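Local coordinates for flap endonuclease 1 (Methanocaldococcus jannaschii, PDB 1A76), which cleaves 5' flaps and trims 5' ends of DNA during replication and repair, as a magnesium-dependent structure-specific nuclease, at residues Pro10-Ser15 with Leu200-Glu205; Gly44-Leu47 with Glu53-Ser56; Leu68-Ile73 with Tyr309-Asn314; Ala218-Thr223 with Lys236-Leu241. One frame throughout, in Å; residues are numbered along the deposited sequence.

Contact 1 of 4, residues Pro10-Ser15 with Leu200-Glu205; sequences PKNIIS and LNEVLE
P10 lies against one turn of helix 200-207, its ring fitted over the backbone of V203 and the base of the E202 side chain. The ring tip does the closest touching: P10 CG is 3.5 Å from V203 CA and also rests on E202 CG. P10 CB sits beside the same methylene, and ring and glutamate run past each other in opposite directions. V203 meets the ring crosswise, with P10 CD 4.2 Å from V203 CG2, the branch set beside the backbone N. E202 CG is turned away from its backbone N (chi1 152°) and the chain beyond is extended, which carries the carboxylate over P10 CB toward N12. There E202 OE1 is 3.2 Å from N12 ND2, with the amide and carboxylate planes turned 30° apart. An alanine in place of E202 would probably uncover one side of the proline ring and leave the N12 amide without its carboxylate neighbour. V203 also packs on I9 and I198, and K11 pairs with E196. N12 joins L197 by backbone hydrogen bonding, so strand 12-13, at one margin of the mixed sheet, borders strand 196-199, the strand that leads directly into helix 200-207.

Contact 2 of 4, residues Gly44-Leu47 with Glu53-Ser56; sequences GSPL and EITS
L47 is held to the 53-56 segment by two hydrogen bonds through its backbone, its N-H to the S56 hydroxyl and its carbonyl to the T55 N-H. L47 N gives its hydrogen to S56 OG at 3.2 Å and 161°. L47 O accepts from T55 N at a short 2.7 Å, the donor standing above the carbonyl plane, 42° out of it. The same oxygen receives a CA-H...O contact from I54 CA at 3.3 Å, so consecutive residues of the second segment converge on it. S56 OG is also hydrogen-bonded to I39 O. An alanine at S56 would probably leave L47 N and I39 O without this shared mate. L47 CB lies against both hydroxyl oxygens, 3.6 Å from T55 OG1, whose torsion places it between backbone N and carbonyl carbon (chi1 59°). The apolar part is slighter: P46 CB lies 4.1 Å from I54 CG1, the two side chains crossing at a slant, while I54 continues onto L36. The bonds to L47 close off the turn 48-52, and the S56 to I39 bond ties the foot of the whole connection between helices 28-38 and 56-70, which in FEN1 relatives contributes to the hydrophobic wedge at the DNA junction.

Contact 3 of 4, residues Leu68-Ile73 with Tyr309-Asn314; sequences LLENDI and YNLIAN
L311 of helix 298-315 reaches onto the last turn of helix 56-70, and its side chain carries the contact from one side. CB points toward that turn but stops short of touching it. CG, anti to the carbonyl carbon (chi1 -75°), makes no near contact itself and only forks the chain into the two methyls that touch L69 and E70. L311 CD1 meets mostly side-chain carbons, 3.8 Å from E70 CG and 4.1 Å from L69 CB, and also nears E70 N. L311 CD2 lies against backbone atoms, 3.6 Å from L69 O and 3.9 Å from E70 CA. The E70 chain crosses the leucine at a slant and stays extended beyond CG, so its methylene, rather than its carboxylate, meets the methyl. L69 O, next to CD2, is not left to apolar company, for it accepts hydrogen bonds from D72 N and K315 NZ. D72, with positive phi, also pairs with K20 by a salt bridge. The contact thus joins the C-terminal helix to a helix end closed by a Schellman motif, with D72 as C-prime: I73 N bonds to L68 O, and D72 N to L69 O.

Contact 4 of 4, residues Ala218-Thr223 with Lys236-Leu241; sequences AIFMGT and KRAYEL
F220 of helix 211-221 is met by A238 and L241, which lie about one turn apart on helix 235-244. R237 bends its chain forward along its own helix (chi2 70°), toward E240. Its NH1 forms a salt bridge with E240 OE1 at 2.9 Å; the N-H...O angle is 152°, and the oxygen, approached on its anti side, lies close to the guanidinium plane. A238 follows and is the point of nearest helix-to-helix approach: its CB lies 3.5 Å from F220 CB and 3.6 Å from F220 CD2, so the methyl fills the corner where the ring leaves its backbone. A residue this small lets the two helices come close, with the CA atoms of F220 and A238 6.2 Å apart. Y239 starts away from F220, and its hydroxyl is hydrogen-bonded to L207 O. L241 divides its methyls between two partners: CD1 touches the far end of the phenyl ring, 3.6 Å from F220 CZ, the two side chains crossing at about a right angle. CD2 instead lies over one face of the R237 guanidinium, near its rim. F220 is further enclosed by V230, I233 and, from helix 247-254, A247, V250 and L251. G222, with positive phi, takes the chain out of the first helix. The pair of helices and the glycine-containing connection between them are consistent with the helix-3-turn-helix (H3TH) region of FEN1 nucleases, a DNA-binding element in this family; F220 is part of its buried core.

Contacts 1 and 4 are neighbours: their centres are 19 Å apart, their nearest atoms about 7 Å, and helix 200-207 of one precedes helix 211-221 of the other. Contacts 1 and 3 interlock along the chain and also approach to about 7 Å between nearest atoms, their centres 28 Å apart. Contact 2 stands apart: its nearest approach to any other is about 14 Å between atoms, to contact 3. Contacts 3 and 4, 42 Å between centres, lie on opposite sides of the chain's centre. None forms the metal site, but segment 218-223 runs into D224, a ligand of the second magnesium, and residues 68-73 pack on strand 23-27, which ends at the predicted metal ligand D27.

Contact 1 of 4, residues Pro10-Ser15 with Leu200-Glu205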
loop_
_atom_site.group_PDB
_atom_site.type_symbol
_atom_site.label_atom_id
_atom_site.label_comp_id
_atom_site.label_asym_id
_atom_site.label_seq_id
_atom_site.Cartn_x
_atom_site.Cartn_y
_atom_site.Cartn_z
ATOM N N PRO A 10 -17.620 -10.224 4.142
ATOM C CA PRO A 10 -17.762 -11.094 2.969
ATOM C C PRO A 10 -16.646 -10.838 1.960
ATOM O O PRO A 10 -16.191 -9.712 1.790
ATOM C CB PRO A 10 -19.147 -10.746 2.410
ATOM C CG PRO A 10 -19.469 -9.384 2.965
ATOM C CD PRO A 10 -18.753 -9.284 4.292
ATOM N N LYS A 11 -16.178 -11.904 1.322
ATOM C CA LYS A 11 -15.132 -11.792 0.317
ATOM C C LYS A 11 -15.191 -13.044 -0.523
ATOM O O LYS A 11 -15.781 -14.037 -0.111
ATOM C CB LYS A 11 -13.758 -11.657 0.970
ATOM C CG LYS A 11 -13.265 -12.917 1.635
ATOM C CD LYS A 11 -13.264 -12.763 3.143
ATOM C CE LYS A 11 -11.903 -12.340 3.642
ATOM N NZ LYS A 11 -11.602 -10.967 3.166
ATOM N N ASN A 12 -14.600 -13.002 -1.711
ATOM C CA ASN A 12 -14.625 -14.171 -2.574
ATOM C C ASN A 12 -13.324 -14.384 -3.326
ATOM O O ASN A 12 -12.654 -13.434 -3.739
ATOM C CB ASN A 12 -15.777 -14.059 -3.578
ATOM C CG ASN A 12 -17.141 -13.974 -2.899
ATOM O OD1 ASN A 12 -17.691 -14.983 -2.457
ATOM N ND2 ASN A 12 -17.688 -12.766 -2.813
ATOM N N ILE A 13 -12.979 -15.644 -3.503
ATOM C CA ILE A 13 -11.780 -16.006 -4.248
ATOM C C ILE A 13 -12.114 -15.684 -5.702
ATOM O O ILE A 13 -13.240 -15.911 -6.153
ATOM C CB ILE A 13 -11.455 -17.534 -4.110
ATOM C CG1 ILE A 13 -10.714 -17.808 -2.793
ATOM C CG2 ILE A 13 -10.616 -18.008 -5.311
ATOM C CD1 ILE A 13 -10.766 -19.299 -2.321
ATOM N N ILE A 14 -11.158 -15.113 -6.421
ATOM C CA ILE A 14 -11.363 -14.805 -7.828
ATOM C C ILE A 14 -10.183 -15.382 -8.609
ATOM O O ILE A 14 -9.046 -15.334 -8.146
ATOM C CB ILE A 14 -11.474 -13.261 -8.081
ATOM C CG1 ILE A 14 -11.899 -13.007 -9.531
ATOM C CG2 ILE A 14 -10.141 -12.561 -7.773
ATOM C CD1 ILE A 14 -12.397 -11.590 -9.818
ATOM N N SER A 15 -10.437 -15.950 -9.785
ATOM C CA SER A 15 -9.325 -16.497 -10.552
ATOM C C SER A 15 -8.562 -15.382 -11.275
ATOM O O SER A 15 -9.085 -14.286 -11.470
ATOM C CB SER A 15 -9.827 -17.509 -11.573
ATOM O OG SER A 15 -10.662 -16.869 -12.522
ATOM N N LEU A 200 -16.894 -3.532 -1.517
ATOM C CA LEU A 200 -17.439 -2.707 -0.430
ATOM C C LEU A 200 -18.971 -2.740 -0.346
ATOM O O LEU A 200 -19.534 -2.890 0.738
ATOM C CB LEU A 200 -16.951 -1.261 -0.568
ATOM C CG LEU A 200 -17.306 -0.242 0.539
ATOM C CD1 LEU A 200 -16.706 -0.665 1.892
ATOM C CD2 LEU A 200 -16.786 1.145 0.149
ATOM N N ASN A 201 -19.639 -2.606 -1.487
ATOM C CA ASN A 201 -21.094 -2.644 -1.509
ATOM C C ASN A 201 -21.598 -3.943 -0.902
ATOM O O ASN A 201 -22.567 -3.941 -0.155
ATOM C CB ASN A 201 -21.630 -2.514 -2.936
ATOM C CG ASN A 201 -23.108 -2.178 -2.964
ATOM O OD1 ASN A 201 -23.526 -1.140 -2.452
ATOM N ND2 ASN A 201 -23.907 -3.056 -3.554
ATOM N N GLU A 202 -20.944 -5.051 -1.231
ATOM C CA GLU A 202 -21.352 -6.338 -0.687
ATOM C C GLU A 202 -21.156 -6.396 0.830
ATOM O O GLU A 202 -22.020 -6.906 1.549
ATOM C CB GLU A 202 -20.568 -7.470 -1.349
ATOM C CG GLU A 202 -20.387 -8.693 -0.460
ATOM C CD GLU A 202 -19.989 -9.925 -1.247
ATOM O OE1 GLU A 202 -18.897 -9.916 -1.849
ATOM O OE2 GLU A 202 -20.770 -10.900 -1.269
ATOM N N VAL A 203 -20.016 -5.888 1.306
ATOM C CA VAL A 203 -19.714 -5.871 2.732
ATOM C C VAL A 203 -20.823 -5.130 3.483
ATOM O O VAL A 203 -21.399 -5.641 4.439
ATOM C CB VAL A 203 -18.361 -5.147 3.038
ATOM C CG1 VAL A 203 -18.156 -5.053 4.549
ATOM C CG2 VAL A 203 -17.196 -5.903 2.420
ATOM N N LEU A 204 -21.125 -3.917 3.030
ATOM C CA LEU A 204 -22.147 -3.087 3.676
ATOM C C LEU A 204 -23.561 -3.680 3.658
ATOM O O LEU A 204 -24.257 -3.646 4.675
ATOM C CB LEU A 204 -22.147 -1.695 3.038
ATOM C CG LEU A 204 -20.758 -1.060 2.917
ATOM C CD1 LEU A 204 -20.867 0.398 2.486
ATOM C CD2 LEU A 204 -20.054 -1.168 4.275
ATOM N N GLU A 205 -23.980 -4.223 2.515
ATOM C CA GLU A 205 -25.314 -4.810 2.396
ATOM C C GLU A 205 -25.450 -6.073 3.250
ATOM O O GLU A 205 -26.459 -6.265 3.937
ATOM C CB GLU A 205 -25.631 -5.140 0.928
ATOM C CG GLU A 205 -25.732 -3.909 0.002
ATOM C CD GLU A 205 -27.035 -3.129 0.140
ATOM O OE1 GLU A 205 -27.815 -3.387 1.083
ATOM O OE2 GLU A 205 -27.272 -2.241 -0.704
#

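Contact 2 of 4, residues Gly44-Leu47 with Glu53-Ser56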
loop_
_atom_site.group_PDB
_atom_site.type_symbol
_atom_site.label_atom_id
_atom_site.label_comp_id
_atom_site.label_asym_id
_atom_site.label_seq_id
_atom_site.Cartn_x
_atom_site.Cartn_y
_atom_site.Cartn_z
ATOM N N GLY A 44 15.394 -17.917 4.116
ATOM C CA GLY A 44 14.593 -16.819 4.626
ATOM C C GLY A 44 15.346 -15.506 4.711
ATOM O O GLY A 44 14.885 -14.554 5.340
ATOM N N SER A 45 16.516 -15.459 4.084
ATOM C CA SER A 45 17.327 -14.252 4.076
ATOM C C SER A 45 16.873 -13.426 2.879
ATOM O O SER A 45 16.536 -13.975 1.829
ATOM C CB SER A 45 18.816 -14.603 3.961
ATOM O OG SER A 45 19.266 -14.544 2.619
ATOM N N PRO A 46 16.850 -12.095 3.022
ATOM C CA PRO A 46 16.415 -11.261 1.896
ATOM C C PRO A 46 17.293 -11.435 0.669
ATOM O O PRO A 46 18.445 -11.856 0.777
ATOM C CB PRO A 46 16.495 -9.835 2.446
ATOM C CG PRO A 46 17.409 -9.918 3.613
ATOM C CD PRO A 46 17.222 -11.290 4.194
ATOM N N LEU A 47 16.741 -11.135 -0.500
ATOM C CA LEU A 47 17.508 -11.218 -1.735
ATOM C C LEU A 47 18.496 -10.048 -1.725
ATOM O O LEU A 47 18.121 -8.926 -1.388
ATOM C CB LEU A 47 16.580 -11.073 -2.946
ATOM C CG LEU A 47 16.657 -12.152 -4.021
ATOM C CD1 LEU A 47 16.265 -13.490 -3.407
ATOM C CD2 LEU A 47 15.717 -11.802 -5.179
ATOM N N GLU A 53 23.459 -5.371 -0.881
ATOM C CA GLU A 53 22.267 -4.513 -0.833
ATOM C C GLU A 53 21.029 -5.343 -1.141
ATOM O O GLU A 53 21.058 -6.207 -2.012
ATOM C CB GLU A 53 22.368 -3.369 -1.844
ATOM C CG GLU A 53 23.401 -2.312 -1.499
ATOM C CD GLU A 53 23.665 -1.356 -2.648
ATOM O OE1 GLU A 53 23.802 -1.818 -3.802
ATOM O OE2 GLU A 53 23.733 -0.136 -2.394
ATOM N N ILE A 54 19.944 -5.074 -0.425
ATOM C CA ILE A 54 18.708 -5.825 -0.612
ATOM C C ILE A 54 17.995 -5.502 -1.926
ATOM O O ILE A 54 17.658 -4.342 -2.203
ATOM C CB ILE A 54 17.747 -5.594 0.563
ATOM C CG1 ILE A 54 18.335 -6.228 1.833
ATOM C CG2 ILE A 54 16.393 -6.211 0.258
ATOM C CD1 ILE A 54 17.623 -5.810 3.099
ATOM N N THR A 55 17.754 -6.549 -2.714
ATOM C CA THR A 55 17.106 -6.415 -4.028
ATOM C C THR A 55 15.709 -7.029 -4.085
ATOM O O THR A 55 15.063 -7.052 -5.132
ATOM C CB THR A 55 17.978 -7.069 -5.117
ATOM O OG1 THR A 55 18.176 -8.451 -4.805
ATOM C CG2 THR A 55 19.338 -6.389 -5.187
ATOM N N SER A 56 15.256 -7.534 -2.948
ATOM C CA SER A 56 13.935 -8.141 -2.817
ATOM C C SER A 56 12.811 -7.329 -3.481
ATOM O O SER A 56 11.985 -7.888 -4.221
ATOM C CB SER A 56 13.623 -8.326 -1.322
ATOM O OG SER A 56 13.980 -9.628 -0.901
#

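Contact 3 of 4, residues Leu68-Ile73 with Tyr309-Asn314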
loop_
_atom_site.group_PDB
_atom_site.type_symbol
_atom_site.label_atom_id
_atom_site.label_comp_id
_atom_site.label_asym_id
_atom_site.label_seq_id
_atom_site.Cartn_x
_atom_site.Cartn_y
_atom_site.Cartn_z
ATOM N N LEU A 68 1.459 -9.520 -14.130
ATOM C CA LEU A 68 0.143 -8.892 -14.207
ATOM C C LEU A 68 -0.198 -8.492 -15.652
ATOM O O LEU A 68 -1.298 -8.758 -16.143
ATOM C CB LEU A 68 0.122 -7.643 -13.312
ATOM C CG LEU A 68 -0.668 -7.626 -11.994
ATOM C CD1 LEU A 68 -0.672 -8.982 -11.333
ATOM C CD2 LEU A 68 -0.067 -6.569 -11.072
ATOM N N LEU A 69 0.754 -7.860 -16.333
ATOM C CA LEU A 69 0.542 -7.419 -17.714
ATOM C C LEU A 69 0.364 -8.566 -18.704
ATOM O O LEU A 69 -0.295 -8.406 -19.742
ATOM C CB LEU A 69 1.700 -6.532 -18.165
ATOM C CG LEU A 69 1.690 -5.099 -17.633
ATOM C CD1 LEU A 69 3.011 -4.432 -17.987
ATOM C CD2 LEU A 69 0.505 -4.324 -18.221
ATOM N N GLU A 70 0.957 -9.714 -18.403
ATOM C CA GLU A 70 0.828 -10.873 -19.272
ATOM C C GLU A 70 -0.620 -11.357 -19.233
ATOM O O GLU A 70 -1.079 -12.052 -20.142
ATOM C CB GLU A 70 1.753 -11.994 -18.803
ATOM C CG GLU A 70 3.161 -11.931 -19.382
ATOM C CD GLU A 70 4.091 -12.968 -18.776
ATOM O OE1 GLU A 70 4.029 -13.182 -17.545
ATOM O OE2 GLU A 70 4.885 -13.569 -19.534
ATOM N N ASN A 71 -1.331 -10.987 -18.169
ATOM C CA ASN A 71 -2.729 -11.371 -18.002
ATOM C C ASN A 71 -3.663 -10.197 -18.244
ATOM O O ASN A 71 -4.760 -10.147 -17.698
ATOM C CB ASN A 71 -2.972 -11.916 -16.597
ATOM C CG ASN A 71 -3.837 -13.153 -16.604
ATOM O OD1 ASN A 71 -3.387 -14.241 -16.237
ATOM N ND2 ASN A 71 -5.089 -13.000 -17.035
ATOM N N ASP A 72 -3.218 -9.259 -19.069
ATOM C CA ASP A 72 -3.992 -8.073 -19.400
ATOM C C ASP A 72 -4.468 -7.257 -18.190
ATOM O O ASP A 72 -5.519 -6.607 -18.240
ATOM C CB ASP A 72 -5.189 -8.445 -20.286
ATOM C CG ASP A 72 -5.761 -7.243 -21.014
ATOM O OD1 ASP A 72 -5.085 -6.193 -21.036
ATOM O OD2 ASP A 72 -6.880 -7.332 -21.555
ATOM N N ILE A 73 -3.703 -7.295 -17.100
ATOM C CA ILE A 73 -4.043 -6.494 -15.926
ATOM C C ILE A 73 -3.108 -5.307 -16.011
ATOM O O ILE A 73 -1.884 -5.463 -15.887
ATOM C CB ILE A 73 -3.779 -7.217 -14.604
ATOM C CG1 ILE A 73 -4.848 -8.286 -14.373
ATOM C CG2 ILE A 73 -3.802 -6.204 -13.451
ATOM C CD1 ILE A 73 -4.384 -9.443 -13.519
ATOM N N TYR A 309 8.301 -5.371 -23.406
ATOM C CA TYR A 309 8.241 -4.469 -24.556
ATOM C C TYR A 309 7.078 -4.834 -25.493
ATOM O O TYR A 309 6.289 -3.978 -25.898
ATOM C CB TYR A 309 9.564 -4.545 -25.324
ATOM C CG TYR A 309 9.712 -3.529 -26.432
ATOM C CD1 TYR A 309 9.250 -3.802 -27.725
ATOM C CD2 TYR A 309 10.320 -2.291 -26.194
ATOM C CE1 TYR A 309 9.388 -2.874 -28.753
ATOM C CE2 TYR A 309 10.466 -1.344 -27.224
ATOM C CZ TYR A 309 9.998 -1.647 -28.496
ATOM O OH TYR A 309 10.142 -0.728 -29.506
ATOM N N ASN A 310 6.983 -6.109 -25.841
ATOM C CA ASN A 310 5.935 -6.570 -26.748
ATOM C C ASN A 310 4.537 -6.431 -26.157
ATOM O O ASN A 310 3.592 -6.132 -26.872
ATOM C CB ASN A 310 6.210 -8.018 -27.165
ATOM C CG ASN A 310 7.364 -8.122 -28.153
ATOM O OD1 ASN A 310 7.650 -7.171 -28.889
ATOM N ND2 ASN A 310 8.030 -9.275 -28.175
ATOM N N LEU A 311 4.403 -6.644 -24.853
ATOM C CA LEU A 311 3.101 -6.504 -24.196
ATOM C C LEU A 311 2.635 -5.058 -24.310
ATOM O O LEU A 311 1.509 -4.781 -24.715
ATOM C CB LEU A 311 3.198 -6.898 -22.713
ATOM C CG LEU A 311 3.288 -8.399 -22.409
ATOM C CD1 LEU A 311 3.832 -8.603 -21.006
ATOM C CD2 LEU A 311 1.913 -9.047 -22.541
ATOM N N ILE A 312 3.507 -4.125 -23.955
ATOM C CA ILE A 312 3.147 -2.721 -24.035
ATOM C C ILE A 312 2.961 -2.322 -25.494
ATOM O O ILE A 312 2.029 -1.603 -25.829
ATOM C CB ILE A 312 4.214 -1.848 -23.334
ATOM C CG1 ILE A 312 4.213 -2.185 -21.834
ATOM C CG2 ILE A 312 3.938 -0.367 -23.575
ATOM C CD1 ILE A 312 5.259 -1.465 -20.995
ATOM N N ALA A 313 3.834 -2.811 -26.369
ATOM C CA ALA A 313 3.729 -2.498 -27.793
ATOM C C ALA A 313 2.364 -2.949 -28.306
ATOM O O ALA A 313 1.674 -2.214 -29.014
ATOM C CB ALA A 313 4.833 -3.203 -28.571
ATOM N N ASN A 314 1.982 -4.168 -27.940
ATOM C CA ASN A 314 0.707 -4.728 -28.358
ATOM C C ASN A 314 -0.458 -4.099 -27.607
ATOM O O ASN A 314 -1.505 -3.826 -28.194
ATOM C CB ASN A 314 0.721 -6.245 -28.164
ATOM C CG ASN A 314 1.518 -6.961 -29.248
ATOM O OD1 ASN A 314 1.423 -8.178 -29.406
ATOM N ND2 ASN A 314 2.307 -6.200 -30.004
#

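Contact 4 of 4, residues Ala218-Thr223 with Lys236-Leu241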
loop_
_atom_site.group_PDB
_atom_site.type_symbol
_atom_site.label_atom_id
_atom_site.label_comp_id
_atom_site.label_asym_id
_atom_site.label_seq_id
_atom_site.Cartn_x
_atom_site.Cartn_y
_atom_site.Cartn_z
ATOM N N ALA A 218 -13.723 -0.113 12.667
ATOM C CA ALA A 218 -12.282 -0.027 12.486
ATOM C C ALA A 218 -11.634 0.751 13.624
ATOM O O ALA A 218 -10.596 0.347 14.166
ATOM C CB ALA A 218 -11.962 0.645 11.154
ATOM N N ILE A 219 -12.238 1.880 13.986
ATOM C CA ILE A 219 -11.693 2.693 15.059
ATOM C C ILE A 219 -11.686 1.900 16.369
ATOM O O ILE A 219 -10.693 1.935 17.095
ATOM C CB ILE A 219 -12.475 4.024 15.193
ATOM C CG1 ILE A 219 -12.153 4.920 13.979
ATOM C CG2 ILE A 219 -12.080 4.753 16.468
ATOM C CD1 ILE A 219 -13.033 6.159 13.853
ATOM N N PHE A 220 -12.770 1.178 16.661
ATOM C CA PHE A 220 -12.857 0.349 17.876
ATOM C C PHE A 220 -11.731 -0.672 17.902
ATOM O O PHE A 220 -11.079 -0.884 18.927
ATOM C CB PHE A 220 -14.168 -0.453 17.918
ATOM C CG PHE A 220 -15.304 0.252 18.605
ATOM C CD1 PHE A 220 -15.259 0.511 19.971
ATOM C CD2 PHE A 220 -16.439 0.620 17.890
ATOM C CE1 PHE A 220 -16.331 1.123 20.615
ATOM C CE2 PHE A 220 -17.512 1.229 18.522
ATOM C CZ PHE A 220 -17.456 1.482 19.893
ATOM N N MET A 221 -11.529 -1.337 16.774
ATOM C CA MET A 221 -10.506 -2.368 16.695
ATOM C C MET A 221 -9.129 -1.743 16.750
ATOM O O MET A 221 -8.197 -2.342 17.279
ATOM C CB MET A 221 -10.684 -3.179 15.413
ATOM C CG MET A 221 -11.975 -4.009 15.406
ATOM S SD MET A 221 -12.329 -4.763 13.808
ATOM C CE MET A 221 -11.017 -5.948 13.672
ATOM N N GLY A 222 -9.018 -0.531 16.216
ATOM C CA GLY A 222 -7.752 0.182 16.218
ATOM C C GLY A 222 -7.202 0.404 14.823
ATOM O O GLY A 222 -6.994 -0.557 14.070
ATOM N N THR A 223 -6.986 1.665 14.462
ATOM C CA THR A 223 -6.432 1.996 13.144
ATOM C C THR A 223 -4.968 2.422 13.314
ATOM O O THR A 223 -4.417 2.356 14.413
ATOM C CB THR A 223 -7.224 3.161 12.449
ATOM O OG1 THR A 223 -6.981 4.395 13.131
ATOM C CG2 THR A 223 -8.724 2.886 12.453
ATOM N N LYS A 236 -16.811 -8.240 16.612
ATOM C CA LYS A 236 -18.138 -8.643 17.055
ATOM C C LYS A 236 -18.768 -7.648 18.018
ATOM O O LYS A 236 -19.922 -7.251 17.843
ATOM C CB LYS A 236 -18.071 -10.024 17.731
ATOM C CG LYS A 236 -18.271 -11.212 16.805
ATOM C CD LYS A 236 -18.942 -12.378 17.541
ATOM C CE LYS A 236 -20.319 -12.693 16.963
ATOM N NZ LYS A 236 -21.424 -12.524 17.958
ATOM N N ARG A 237 -18.016 -7.261 19.048
ATOM C CA ARG A 237 -18.521 -6.322 20.045
ATOM C C ARG A 237 -18.724 -4.928 19.462
ATOM O O ARG A 237 -19.692 -4.240 19.789
ATOM C CB ARG A 237 -17.560 -6.252 21.242
ATOM C CG ARG A 237 -17.845 -5.110 22.212
ATOM C CD ARG A 237 -19.141 -5.312 23.027
ATOM N NE ARG A 237 -19.256 -4.279 24.059
ATOM C CZ ARG A 237 -20.401 -3.755 24.486
ATOM N NH1 ARG A 237 -21.562 -4.160 23.979
ATOM N NH2 ARG A 237 -20.379 -2.801 25.409
ATOM N N ALA A 238 -17.814 -4.522 18.587
ATOM C CA ALA A 238 -17.883 -3.214 17.957
ATOM C C ALA A 238 -19.085 -3.137 17.014
ATOM O O ALA A 238 -19.804 -2.135 16.982
ATOM C CB ALA A 238 -16.588 -2.945 17.208
ATOM N N TYR A 239 -19.300 -4.211 16.262
ATOM C CA TYR A 239 -20.420 -4.299 15.321
ATOM C C TYR A 239 -21.725 -4.279 16.126
ATOM O O TYR A 239 -22.732 -3.725 15.693
ATOM C CB TYR A 239 -20.305 -5.604 14.520
ATOM C CG TYR A 239 -21.469 -5.913 13.593
ATOM C CD1 TYR A 239 -21.645 -5.214 12.397
ATOM C CD2 TYR A 239 -22.372 -6.930 13.899
ATOM C CE1 TYR A 239 -22.695 -5.529 11.522
ATOM C CE2 TYR A 239 -23.424 -7.253 13.033
ATOM C CZ TYR A 239 -23.580 -6.553 11.844
ATOM O OH TYR A 239 -24.596 -6.913 10.973
ATOM N N GLU A 240 -21.682 -4.873 17.318
ATOM C CA GLU A 240 -22.841 -4.925 18.202
ATOM C C GLU A 240 -23.223 -3.517 18.662
ATOM O O GLU A 240 -24.403 -3.165 18.693
ATOM C CB GLU A 240 -22.510 -5.820 19.402
ATOM C CG GLU A 240 -23.526 -5.837 20.528
ATOM C CD GLU A 240 -23.150 -6.853 21.588
ATOM O OE1 GLU A 240 -22.315 -6.512 22.441
ATOM O OE2 GLU A 240 -23.674 -7.988 21.560
ATOM N N LEU A 241 -22.216 -2.715 19.011
ATOM C CA LEU A 241 -22.437 -1.343 19.471
ATOM C C LEU A 241 -22.905 -0.471 18.312
ATOM O O LEU A 241 -23.725 0.424 18.479
ATOM C CB LEU A 241 -21.147 -0.764 20.081
ATOM C CG LEU A 241 -20.705 -1.389 21.414
ATOM C CD1 LEU A 241 -19.275 -0.954 21.767
ATOM C CD2 LEU A 241 -21.701 -0.992 22.513
#